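Local atomic coordinates of SusD superfamily protein (Bacteroides vulgatus ATCC 8482, PDB entry 3JQ0), a protein that probably binds glycans or other nutrients at the bacterial outer membrane, as SusD-like proteins do. Residues 119-124 / 448-453. Residues are numbered along the deposited sequence; the frame is centred on the assembly and turned at random.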
loop_
_atom_site.group_PDB
_atom_site.type_symbol
_atom_site.label_atom_id
_atom_site.label_comp_id
_atom_site.label_asym_id
_atom_site.label_seq_id
_atom_site.Cartn_x
_atom_site.Cartn_y
_atom_site.Cartn_z
ATOM N N LEU A 119 -14.578 -4.518 0.087
ATOM C CA LEU A 119 -14.926 -5.482 1.152
ATOM C C LEU A 119 -14.254 -5.109 2.475
ATOM O O LEU A 119 -14.884 -5.068 3.509
ATOM C CB LEU A 119 -14.451 -6.869 0.746
ATOM C CG LEU A 119 -14.655 -7.936 1.800
ATOM C CD1 LEU A 119 -16.127 -8.242 2.073
ATOM C CD2 LEU A 119 -13.887 -9.198 1.434
ATOM N N ARG A 120 -12.944 -4.836 2.425
ATOM C CA ARG A 120 -12.181 -4.562 3.632
ATOM C C ARG A 120 -12.525 -3.219 4.255
ATOM O O ARG A 120 -12.341 -3.010 5.444
ATOM C CB ARG A 120 -10.681 -4.671 3.347
ATOM C CG ARG A 120 -10.218 -6.085 2.997
ATOM C CD ARG A 120 -8.730 -6.120 2.730
ATOM N NE ARG A 120 -8.432 -5.493 1.448
ATOM C CZ ARG A 120 -7.198 -5.304 1.005
ATOM N NH1 ARG A 120 -6.165 -5.655 1.745
ATOM N NH2 ARG A 120 -7.007 -4.707 -0.164
ATOM N N SER A 121 -13.015 -2.307 3.421
ATOM C CA SER A 121 -13.238 -0.915 3.840
ATOM C C SER A 121 -14.693 -0.633 4.204
ATOM O O SER A 121 -14.967 -0.062 5.243
ATOM C CB SER A 121 -12.712 0.047 2.772
ATOM O OG SER A 121 -11.304 -0.137 2.635
ATOM N N TRP A 122 -15.636 -1.009 3.334
ATOM C CA TRP A 122 -17.069 -0.808 3.528
ATOM C C TRP A 122 -17.892 -2.057 3.874
ATOM O O TRP A 122 -18.971 -1.903 4.415
ATOM C CB TRP A 122 -17.678 -0.046 2.348
ATOM C CG TRP A 122 -17.344 1.427 2.373
ATOM C CD1 TRP A 122 -18.021 2.386 3.123
ATOM C CD2 TRP A 122 -16.263 2.127 1.714
ATOM N NE1 TRP A 122 -17.448 3.610 2.929
ATOM C CE2 TRP A 122 -16.347 3.477 2.115
ATOM C CE3 TRP A 122 -15.250 1.750 0.850
ATOM C CZ2 TRP A 122 -15.453 4.432 1.626
ATOM C CZ3 TRP A 122 -14.361 2.706 0.397
ATOM C CH2 TRP A 122 -14.475 4.012 0.789
ATOM N N GLY A 123 -17.360 -3.256 3.623
ATOM C CA GLY A 123 -18.032 -4.499 4.044
ATOM C C GLY A 123 -19.043 -4.953 3.023
ATOM O O GLY A 123 -18.711 -5.452 1.947
ATOM N N ASP A 124 -20.334 -4.829 3.383
ATOM C CA ASP A 124 -21.449 -5.162 2.499
ATOM C C ASP A 124 -21.572 -4.046 1.453
ATOM O O ASP A 124 -21.705 -2.897 1.828
ATOM C CB ASP A 124 -22.771 -5.228 3.257
ATOM C CG ASP A 124 -22.845 -6.275 4.354
ATOM O OD1 ASP A 124 -21.923 -7.051 4.580
ATOM O OD2 ASP A 124 -23.949 -6.322 4.947
ATOM N N ARG A 448 -0.274 -0.943 6.430
ATOM C CA ARG A 448 -0.314 -1.197 7.861
ATOM C C ARG A 448 -1.702 -1.408 8.419
ATOM O O ARG A 448 -1.873 -2.275 9.303
ATOM C CB ARG A 448 0.419 -0.053 8.591
ATOM C CG ARG A 448 0.397 -0.115 10.103
ATOM C CD ARG A 448 1.138 -1.282 10.706
ATOM N NE ARG A 448 1.302 -1.055 12.133
ATOM C CZ ARG A 448 1.949 -1.892 12.942
ATOM N NH1 ARG A 448 2.412 -3.047 12.514
ATOM N NH2 ARG A 448 2.154 -1.544 14.207
ATOM N N TRP A 449 -2.676 -0.586 8.022
ATOM C CA TRP A 449 -4.035 -0.781 8.493
ATOM C C TRP A 449 -4.634 -2.098 8.027
ATOM O O TRP A 449 -5.238 -2.843 8.804
ATOM C CB TRP A 449 -4.890 0.426 8.119
ATOM C CG TRP A 449 -6.370 0.239 8.358
ATOM C CD1 TRP A 449 -7.307 0.006 7.407
ATOM C CD2 TRP A 449 -7.078 0.302 9.617
ATOM N NE1 TRP A 449 -8.562 -0.072 7.958
ATOM C CE2 TRP A 449 -8.463 0.114 9.309
ATOM C CE3 TRP A 449 -6.702 0.526 10.926
ATOM C CZ2 TRP A 449 -9.424 0.109 10.291
ATOM C CZ3 TRP A 449 -7.656 0.536 11.906
ATOM C CH2 TRP A 449 -9.019 0.335 11.569
ATOM N N TYR A 450 -4.434 -2.434 6.767
ATOM C CA TYR A 450 -4.924 -3.707 6.264
ATOM C C TYR A 450 -4.226 -4.870 6.972
ATOM O O TYR A 450 -4.862 -5.903 7.195
ATOM C CB TYR A 450 -4.762 -3.769 4.754
ATOM C CG TYR A 450 -5.742 -2.978 3.935
ATOM C CD1 TYR A 450 -7.057 -2.819 4.311
ATOM C CD2 TYR A 450 -5.399 -2.485 2.681
ATOM C CE1 TYR A 450 -7.992 -2.219 3.491
ATOM C CE2 TYR A 450 -6.316 -1.869 1.880
ATOM C CZ TYR A 450 -7.633 -1.784 2.234
ATOM O OH TYR A 450 -8.599 -1.244 1.410
ATOM N N ASP A 451 -2.943 -4.739 7.321
ATOM C CA ASP A 451 -2.235 -5.815 8.044
ATOM C C ASP A 451 -2.905 -6.117 9.366
ATOM O O ASP A 451 -3.147 -7.275 9.730
ATOM C CB ASP A 451 -0.781 -5.388 8.343
ATOM C CG ASP A 451 0.154 -5.272 7.160
ATOM O OD1 ASP A 451 -0.156 -5.802 6.085
ATOM O OD2 ASP A 451 1.255 -4.669 7.384
ATOM N N ILE A 452 -3.156 -5.089 10.171
ATOM C CA ILE A 452 -3.714 -5.296 11.490
ATOM C C ILE A 452 -5.165 -5.732 11.406
ATOM O O ILE A 452 -5.634 -6.573 12.171
ATOM C CB ILE A 452 -3.420 -4.114 12.446
ATOM C CG1 ILE A 452 -4.150 -2.832 12.054
ATOM C CG2 ILE A 452 -1.908 -3.924 12.567
ATOM C CD1 ILE A 452 -3.831 -1.633 12.948
ATOM N N ARG A 453 -5.912 -5.173 10.448
ATOM C CA ARG A 453 -7.282 -5.599 10.210
ATOM C C ARG A 453 -7.356 -7.086 9.853
ATOM O O ARG A 453 -8.238 -7.804 10.358
ATOM C CB ARG A 453 -7.897 -4.788 9.078
ATOM C CG ARG A 453 -8.379 -3.405 9.522
ATOM C CD ARG A 453 -9.776 -3.458 10.103
ATOM N NE ARG A 453 -10.779 -3.636 9.033
ATOM C CZ ARG A 453 -11.692 -4.583 8.947
ATOM N NH1 ARG A 453 -11.766 -5.559 9.851
ATOM N NH2 ARG A 453 -12.531 -4.562 7.926
HETATM O O HOH W 1 -11.301 -1.253 7.455
HETATM O O HOH W 2 -5.901 -7.215 4.265
HETATM O O HOH W 3 -9.785 0.445 4.998
#
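A buried cation-pi stack between Arg120 and Tyr450 joins two helices far apart in the SusD-family chain: the C-terminal end of helix 97-122 and the short helix 448-455. The guanidinium of Arg120 lies flat over one face of the Tyr450 ring, its CZ 3.6 Å from the ring centroid and the two planes only 12° apart. The two side chains cross at about a right angle, and a bend at chi3 (-73°) turns the guanidinium flat onto the ring, with NH1 nearest CD2 and NH2 nearest CE2. Nearer the backbone, Arg120 CD makes a CH-pi contact with the same face. The cationic group is also held by its rim: NE bonds to Phe116 O one turn earlier, and NH1 donates to water 2 at 3.0 Å, in the guanidinium plane. Tyr450 OH bonds to His117 ND1 and approaches Ser121 OG at 3.2 Å, while Ser121 OG is in turn bonded to His117 O; Leu33 of helix 27-34 packs on both side chains. A leucine in place of Tyr450 would probably strip the Arg120 guanidinium of the flat ring beneath it and leave His117 ND1 without its hydroxyl partner. Beside this stack, Arg453, its chain bent at chi2 and chi3, reaches across from helix 448-455 to the backbone carbonyl of Arg120 in the last turn of helix 97-122, to which its NH2 donates a hydrogen bond. Water 1 reinforces the grip, accepting from Trp449 NE1 and Arg453 NE while donating to Arg120 O. That oxygen therefore receives two bonds, the direct one coming from Arg453 NH2 at 2.9 Å, with the donor tilted 24° from the carbonyl plane.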